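Local coordinates for protease Do-like 2, chloroplastic (Arabidopsis thaliana, PDB 4FLN), which is a chloroplast serine protease that performs the primary cleavage of photodamaged D1 protein in photosystem II of plants, at residues D394-K399 and M434-V439; N425-G430 and A475-E480. One frame throughout, in Å; residues are numbered along the deposited sequence.

Contact 1: residues D394-K399 and M434-V439; sequences DTIGLK and MNNQQV
A G1 beta bulge opens strand 437-442 in the second PDZ domain, and its first residue, Asn436, reaches across to the loop at Thr395 and Ile396 that leads into helix 398-406. In the bulge Asn436 and Gln437 both face Leu419 of strand 417-422. The first bulge position needs a left-handed backbone, and Asn436 has it, with phi 41°; asparagine tolerates this region better than most residues with a side chain.

CB of Asn436 points toward the loop. From there ND2 is placed to donate to Thr395 O through the N-H on the CB side of the amide, with a modelled N-H...O angle of 164°. The modelled separation of 2.3 Å between Asn436 ND2 and Thr395 O is implausibly short, however, and Thr395 is poorly ordered, so the length and detailed geometry of this bond are doubtful. Ile396 adds an apolar neighbour. It starts out away from the strand, but CG1 lies anti to the carbonyl carbon (chi1 -73°) and the chain folds back, leaving Ile396 CD1 3.7 Å from Asn436 ND2.

Glu391 of helix 385-391 packs on both Ile396 and Asn436. Further along, Lys403 NZ of helix 398-406 donates to Gln438 OE1 of the strand, while Leu398 and Lys399 pack on Leu401 and Tyr406 of a neighbouring subunit.

Thr395 contributes its main-chain carbonyl, so the bond reads the path of the loop rather than the threonine side chain. A neutral amide donor thus meets a peptide carbonyl, which would give the buried Asn436 amide a main-chain partner, with the Glu391 side chain close by.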
ATOM      1  N   ASP B 394      -0.143 -13.517  14.825  1.00100.33           N
ATOM      2  CA  ASP B 394       0.416 -14.851  14.658  1.00108.54           C
ATOM      3  C   ASP B 394       1.298 -15.150  15.861  1.00117.09           C
ATOM      4  O   ASP B 394       1.492 -14.290  16.723  1.00123.76           O
ATOM      5  CB  ASP B 394       1.210 -14.944  13.363  1.00103.62           C
ATOM      6  N   THR B 395       1.827 -16.366  15.925  1.00111.93           N
ATOM      7  CA  THR B 395       2.600 -16.808  17.084  1.00104.29           C
ATOM      8  C   THR B 395       1.703 -16.902  18.321  1.00 94.39           C
ATOM      9  O   THR B 395       2.081 -17.494  19.334  1.00 95.45           O
ATOM     10  CB  THR B 395       3.833 -15.908  17.360  1.00137.57           C
ATOM     11  OG1 THR B 395       3.410 -14.585  17.718  1.00132.40           O
ATOM     12  CG2 THR B 395       4.729 -15.842  16.128  1.00140.26           C
ATOM     13  N   ILE B 396       0.504 -16.330  18.230  1.00 80.62           N
ATOM     14  CA  ILE B 396      -0.523 -16.571  19.232  1.00 70.05           C
ATOM     15  C   ILE B 396      -1.269 -17.839  18.836  1.00 68.60           C
ATOM     16  O   ILE B 396      -1.234 -18.847  19.549  1.00 81.74           O
ATOM     17  CB  ILE B 396      -1.509 -15.401  19.373  1.00 61.70           C
ATOM     18  CG1 ILE B 396      -0.837 -14.224  20.074  1.00 55.92           C
ATOM     19  CG2 ILE B 396      -2.706 -15.824  20.191  1.00 58.21           C
ATOM     20  CD1 ILE B 396      -0.189 -14.603  21.387  1.00 56.06           C
ATOM     21  N   GLY B 397      -1.941 -17.792  17.694  1.00 44.63           N
ATOM     22  CA  GLY B 397      -2.544 -18.992  17.153  1.00 60.09           C
ATOM     23  C   GLY B 397      -4.016 -19.166  17.462  1.00 70.40           C
ATOM     24  O   GLY B 397      -4.498 -18.759  18.514  1.00 76.28           O
ATOM     25  N   LEU B 398      -4.723 -19.798  16.532  1.00 65.58           N
ATOM     26  CA  LEU B 398      -6.159 -20.028  16.637  1.00 57.51           C
ATOM     27  C   LEU B 398      -6.610 -20.587  17.986  1.00 56.71           C
ATOM     28  O   LEU B 398      -7.406 -19.963  18.684  1.00 58.14           O
ATOM     29  CB  LEU B 398      -6.620 -20.947  15.510  1.00 57.19           C
ATOM     30  CG  LEU B 398      -7.241 -20.244  14.308  1.00 61.06           C
ATOM     31  CD1 LEU B 398      -6.609 -18.873  14.083  1.00 39.20           C
ATOM     32  CD2 LEU B 398      -7.118 -21.134  13.076  1.00 69.91           C
ATOM     33  N   LYS B 399      -6.120 -21.772  18.336  1.00 52.37           N
ATOM     34  CA  LYS B 399      -6.581 -22.450  19.537  1.00 57.51           C
ATOM     35  C   LYS B 399      -6.569 -21.510  20.745  1.00 61.33           C
ATOM     36  O   LYS B 399      -7.584 -21.340  21.423  1.00 56.50           O
ATOM     37  CB  LYS B 399      -5.734 -23.679  19.803  1.00 61.28           C
ATOM     38  N   MET B 434       9.350 -23.754  21.264  1.00 66.99           N
ATOM     39  CA  MET B 434       7.992 -23.896  21.765  1.00 66.07           C
ATOM     40  C   MET B 434       7.510 -22.531  22.232  1.00 65.09           C
ATOM     41  O   MET B 434       8.147 -21.885  23.064  1.00 72.56           O
ATOM     42  CB  MET B 434       7.925 -24.920  22.896  1.00 70.44           C
ATOM     43  CG  MET B 434       6.703 -25.825  22.830  1.00 74.98           C
ATOM     44  SD  MET B 434       6.631 -27.048  24.157  1.00 79.39           S
ATOM     45  CE  MET B 434       8.290 -27.689  24.105  1.00 56.25           C
ATOM     46  N   ASN B 435       6.392 -22.087  21.677  1.00 50.56           N
ATOM     47  CA  ASN B 435       5.952 -20.721  21.879  1.00 56.02           C
ATOM     48  C   ASN B 435       4.461 -20.676  22.215  1.00 57.44           C
ATOM     49  O   ASN B 435       3.677 -21.447  21.673  1.00 60.36           O
ATOM     50  CB  ASN B 435       6.270 -19.869  20.623  1.00 39.89           C
ATOM     51  N   ASN B 436       4.085 -19.798  23.141  1.00 55.71           N
ATOM     52  CA  ASN B 436       2.680 -19.551  23.464  1.00 55.44           C
ATOM     53  C   ASN B 436       1.815 -20.810  23.514  1.00 57.77           C
ATOM     54  O   ASN B 436       0.866 -20.960  22.748  1.00 61.61           O
ATOM     55  CB  ASN B 436       2.096 -18.536  22.493  1.00 48.89           C
ATOM     56  CG  ASN B 436       2.894 -17.256  22.463  1.00 58.15           C
ATOM     57  OD1 ASN B 436       3.496 -16.866  23.464  1.00 61.28           O
ATOM     58  ND2 ASN B 436       2.914 -16.595  21.313  1.00 60.12           N
ATOM     59  N   GLN B 437       2.147 -21.699  24.440  1.00 57.28           N
ATOM     60  CA  GLN B 437       1.389 -22.919  24.659  1.00 54.37           C
ATOM     61  C   GLN B 437       0.759 -22.871  26.041  1.00 50.79           C
ATOM     62  O   GLN B 437       1.404 -22.471  27.003  1.00 54.41           O
ATOM     63  CB  GLN B 437       2.300 -24.143  24.548  1.00 54.14           C
ATOM     64  CG  GLN B 437       2.797 -24.416  23.147  1.00 59.24           C
ATOM     65  CD  GLN B 437       1.688 -24.907  22.244  1.00 73.78           C
ATOM     66  OE1 GLN B 437       0.952 -25.832  22.604  1.00 87.27           O
ATOM     67  NE2 GLN B 437       1.549 -24.286  21.072  1.00 61.16           N
ATOM     68  N   GLN B 438      -0.504 -23.261  26.137  1.00 45.43           N
ATOM     69  CA  GLN B 438      -1.159 -23.322  27.429  1.00 47.79           C
ATOM     70  C   GLN B 438      -0.743 -24.596  28.158  1.00 53.20           C
ATOM     71  O   GLN B 438      -0.813 -25.680  27.587  1.00 52.28           O
ATOM     72  CB  GLN B 438      -2.680 -23.290  27.267  1.00 33.29           C
ATOM     73  CG  GLN B 438      -3.408 -23.202  28.589  1.00 37.46           C
ATOM     74  CD  GLN B 438      -4.905 -23.409  28.459  1.00 44.35           C
ATOM     75  OE1 GLN B 438      -5.444 -23.457  27.358  1.00 37.42           O
ATOM     76  NE2 GLN B 438      -5.587 -23.536  29.595  1.00 47.75           N
ATOM     77  N   VAL B 439      -0.296 -24.462  29.406  1.00 53.20           N
ATOM     78  CA  VAL B 439      -0.071 -25.624  30.266  1.00 50.88           C
ATOM     79  C   VAL B 439      -1.335 -26.009  31.007  1.00 50.34           C
ATOM     80  O   VAL B 439      -1.975 -25.168  31.629  1.00 56.03           O
ATOM     81  CB  VAL B 439       1.015 -25.390  31.329  1.00 46.06           C
ATOM     82  CG1 VAL B 439       2.317 -26.032  30.906  1.00 48.22           C
ATOM     83  CG2 VAL B 439       1.181 -23.911  31.622  1.00 46.37           C
TER

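Contact 2: residues N425-G430 and A475-E480; sequences NEVNIG and AVLERE
With CG anti to the carbonyl carbon (chi1 -67°), Leu477 leans out from its strand, and a chi2 modelled at 117°, off the usual staggered values and uncertain at this resolution, brings CD2 up against the type I turn at Val427 and Asn428. Leu477 CD2 lies 3.5 Å from Val427 O. The methyl thus rests against the Val427 carbonyl, with Val427 CG1 and Asn428 CB more loosely beside it; Leu477 CD2 is 4.4 Å from Val427 CG1.

Asn428 helps close the turn. Its side chain folds back, and OD1 accepts a bent hydrogen bond (134°) from Asn425 N, with 2.8 Å between Asn428 OD1 and Asn425 N. The turn's own bond, from Asn428 N to Asn425 O, is weak. On the amide's other branch, ND2 donates to Leu423 O and Ala376 O, and Val427 O accepts a bond from ND2 of Asn264 in a neighbouring subunit.

Around the contact, Val427 rests on Ala481 and Ala485 of helix 479-493, whose small side chains probably allow a close approach. Leu477 meanwhile packs on Leu378 of strand 378-382 and on Tyr431, while its backbone pairs with Leu465 of strand 464-469.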
ATOM      1  N   ASN B 425      18.766 -24.640  26.277  1.00 62.13           N
ATOM      2  CA  ASN B 425      19.739 -25.221  27.199  1.00 61.52           C
ATOM      3  C   ASN B 425      19.703 -26.750  27.183  1.00 69.48           C
ATOM      4  O   ASN B 425      18.728 -27.354  26.741  1.00 71.70           O
ATOM      5  CB  ASN B 425      19.506 -24.711  28.622  1.00 63.38           C
ATOM      6  CG  ASN B 425      20.651 -25.052  29.560  1.00 76.47           C
ATOM      7  OD1 ASN B 425      20.606 -26.044  30.295  1.00 70.99           O
ATOM      8  ND2 ASN B 425      21.691 -24.225  29.538  1.00 84.48           N
ATOM      9  N   GLU B 426      20.763 -27.371  27.684  1.00 72.28           N
ATOM     10  CA  GLU B 426      20.910 -28.816  27.579  1.00 74.29           C
ATOM     11  C   GLU B 426      19.817 -29.634  28.285  1.00 71.34           C
ATOM     12  O   GLU B 426      19.615 -30.805  27.968  1.00 77.69           O
ATOM     13  CB  GLU B 426      22.299 -29.248  28.045  1.00 72.86           C
ATOM     14  N   VAL B 427      19.121 -29.038  29.244  1.00 60.38           N
ATOM     15  CA  VAL B 427      18.061 -29.765  29.938  1.00 64.69           C
ATOM     16  C   VAL B 427      16.767 -29.789  29.119  1.00 62.13           C
ATOM     17  O   VAL B 427      15.973 -30.730  29.202  1.00 53.86           O
ATOM     18  CB  VAL B 427      17.754 -29.154  31.315  1.00 72.59           C
ATOM     19  CG1 VAL B 427      17.430 -30.251  32.307  1.00 78.37           C
ATOM     20  CG2 VAL B 427      18.926 -28.322  31.803  1.00 73.55           C
ATOM     21  N   ASN B 428      16.557 -28.723  28.354  1.00 52.13           N
ATOM     22  CA  ASN B 428      15.345 -28.546  27.570  1.00 47.18           C
ATOM     23  C   ASN B 428      15.423 -28.961  26.091  1.00 59.52           C
ATOM     24  O   ASN B 428      14.510 -28.664  25.312  1.00 59.67           O
ATOM     25  CB  ASN B 428      14.777 -27.132  27.741  1.00 52.01           C
ATOM     26  CG  ASN B 428      15.739 -26.043  27.306  1.00 56.43           C
ATOM     27  OD1 ASN B 428      16.330 -26.106  26.224  1.00 57.67           O
ATOM     28  ND2 ASN B 428      15.884 -25.020  28.147  1.00 53.86           N
ATOM     29  N   ILE B 429      16.517 -29.608  25.691  1.00 55.46           N
ATOM     30  CA  ILE B 429      16.694 -29.956  24.280  1.00 56.28           C
ATOM     31  C   ILE B 429      15.456 -30.656  23.729  1.00 60.02           C
ATOM     32  O   ILE B 429      14.900 -31.561  24.355  1.00 64.90           O
ATOM     33  CB  ILE B 429      17.939 -30.844  24.026  1.00 65.60           C
ATOM     34  CG1 ILE B 429      17.644 -32.307  24.357  1.00 65.90           C
ATOM     35  CG2 ILE B 429      19.152 -30.333  24.809  1.00 62.48           C
ATOM     36  CD1 ILE B 429      18.880 -33.174  24.354  1.00 66.15           C
ATOM     37  N   GLY B 430      15.025 -30.207  22.557  1.00 56.95           N
ATOM     38  CA  GLY B 430      13.813 -30.699  21.932  1.00 52.29           C
ATOM     39  C   GLY B 430      12.623 -29.816  22.268  1.00 56.68           C
ATOM     40  O   GLY B 430      11.645 -29.763  21.521  1.00 50.98           O
ATOM     41  N   ALA B 475       6.110 -32.147  27.915  1.00 54.41           N
ATOM     42  CA  ALA B 475       7.518 -31.871  28.157  1.00 52.88           C
ATOM     43  C   ALA B 475       7.934 -32.503  29.467  1.00 54.12           C
ATOM     44  O   ALA B 475       7.369 -32.197  30.515  1.00 57.09           O
ATOM     45  CB  ALA B 475       7.768 -30.385  28.205  1.00 53.63           C
ATOM     46  N   VAL B 476       8.918 -33.390  29.413  1.00 42.20           N
ATOM     47  CA  VAL B 476       9.435 -33.970  30.634  1.00 51.73           C
ATOM     48  C   VAL B 476      10.821 -33.428  30.888  1.00 56.42           C
ATOM     49  O   VAL B 476      11.632 -33.328  29.968  1.00 47.27           O
ATOM     50  CB  VAL B 476       9.470 -35.511  30.588  1.00 51.26           C
ATOM     51  CG1 VAL B 476      10.445 -36.044  31.619  1.00 49.67           C
ATOM     52  CG2 VAL B 476       8.082 -36.079  30.829  1.00 45.26           C
ATOM     53  N   LEU B 477      11.077 -33.068  32.141  1.00 58.47           N
ATOM     54  CA  LEU B 477      12.382 -32.569  32.541  1.00 57.72           C
ATOM     55  C   LEU B 477      12.809 -33.215  33.837  1.00 62.86           C
ATOM     56  O   LEU B 477      11.966 -33.610  34.640  1.00 67.73           O
ATOM     57  CB  LEU B 477      12.346 -31.057  32.704  1.00 58.90           C
ATOM     58  CG  LEU B 477      12.134 -30.354  31.369  1.00 60.54           C
ATOM     59  CD1 LEU B 477      10.828 -29.586  31.378  1.00 61.79           C
ATOM     60  CD2 LEU B 477      13.306 -29.448  31.082  1.00 64.33           C
ATOM     61  N   GLU B 478      14.119 -33.327  34.034  1.00 66.55           N
ATOM     62  CA  GLU B 478      14.657 -33.906  35.262  1.00 74.51           C
ATOM     63  C   GLU B 478      14.878 -32.843  36.349  1.00 68.56           C
ATOM     64  O   GLU B 478      15.599 -31.863  36.135  1.00 56.10           O
ATOM     65  CB  GLU B 478      15.959 -34.647  34.968  1.00 81.28           C
ATOM     66  CG  GLU B 478      16.161 -35.867  35.829  1.00 95.52           C
ATOM     67  CD  GLU B 478      17.612 -36.295  35.905  1.00107.58           C
ATOM     68  OE1 GLU B 478      18.069 -36.621  37.025  1.00112.66           O
ATOM     69  OE2 GLU B 478      18.289 -36.307  34.852  1.00105.13           O
ATOM     70  N   ARG B 479      14.264 -33.043  37.514  1.00 69.80           N
ATOM     71  CA  ARG B 479      14.307 -32.043  38.587  1.00 72.62           C
ATOM     72  C   ARG B 479      15.708 -31.552  38.941  1.00 75.15           C
ATOM     73  O   ARG B 479      15.971 -30.350  38.911  1.00 71.69           O
ATOM     74  CB  ARG B 479      13.617 -32.556  39.855  1.00 70.27           C
ATOM     75  CG  ARG B 479      12.176 -32.100  39.994  1.00 76.19           C
ATOM     76  CD  ARG B 479      11.630 -32.320  41.394  1.00 70.18           C
ATOM     77  NE  ARG B 479      12.478 -31.698  42.399  1.00 73.20           N
ATOM     78  CZ  ARG B 479      13.234 -32.376  43.252  1.00 73.81           C
ATOM     79  NH1 ARG B 479      13.237 -33.699  43.232  1.00 70.02           N
ATOM     80  NH2 ARG B 479      13.977 -31.731  44.136  1.00 75.82           N
ATOM     81  N   GLU B 480      16.602 -32.480  39.273  1.00 76.91           N
ATOM     82  CA  GLU B 480      17.900 -32.101  39.822  1.00 79.38           C
ATOM     83  C   GLU B 480      18.740 -31.320  38.814  1.00 77.86           C
ATOM     84  O   GLU B 480      19.392 -30.335  39.169  1.00 85.98           O
ATOM     85  CB  GLU B 480      18.655 -33.331  40.345  1.00 82.06           C
TER

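How the contacts relate
Both contacts belong to the second PDZ domain, their centres 20 Å apart, and both reach its antiparallel sheet. Their segments alternate along the chain: 394-399, 425-430, 434-439, then 475-480. The connection between strands 417-422 and 437-442 carries the turn of contact 2 and then runs into the bulge of contact 1 at the start of strand 437-442, so both its parts make contacts. Contact 1 joins the bulge to the approach to helix 398-406, whereas contact 2 sets the turn against the end of strand 474-478, where helix 479-493 begins. Both contacts also adjoin another subunit of the hexamer, and they lie away from the probable charge-relay residues of the protease domain.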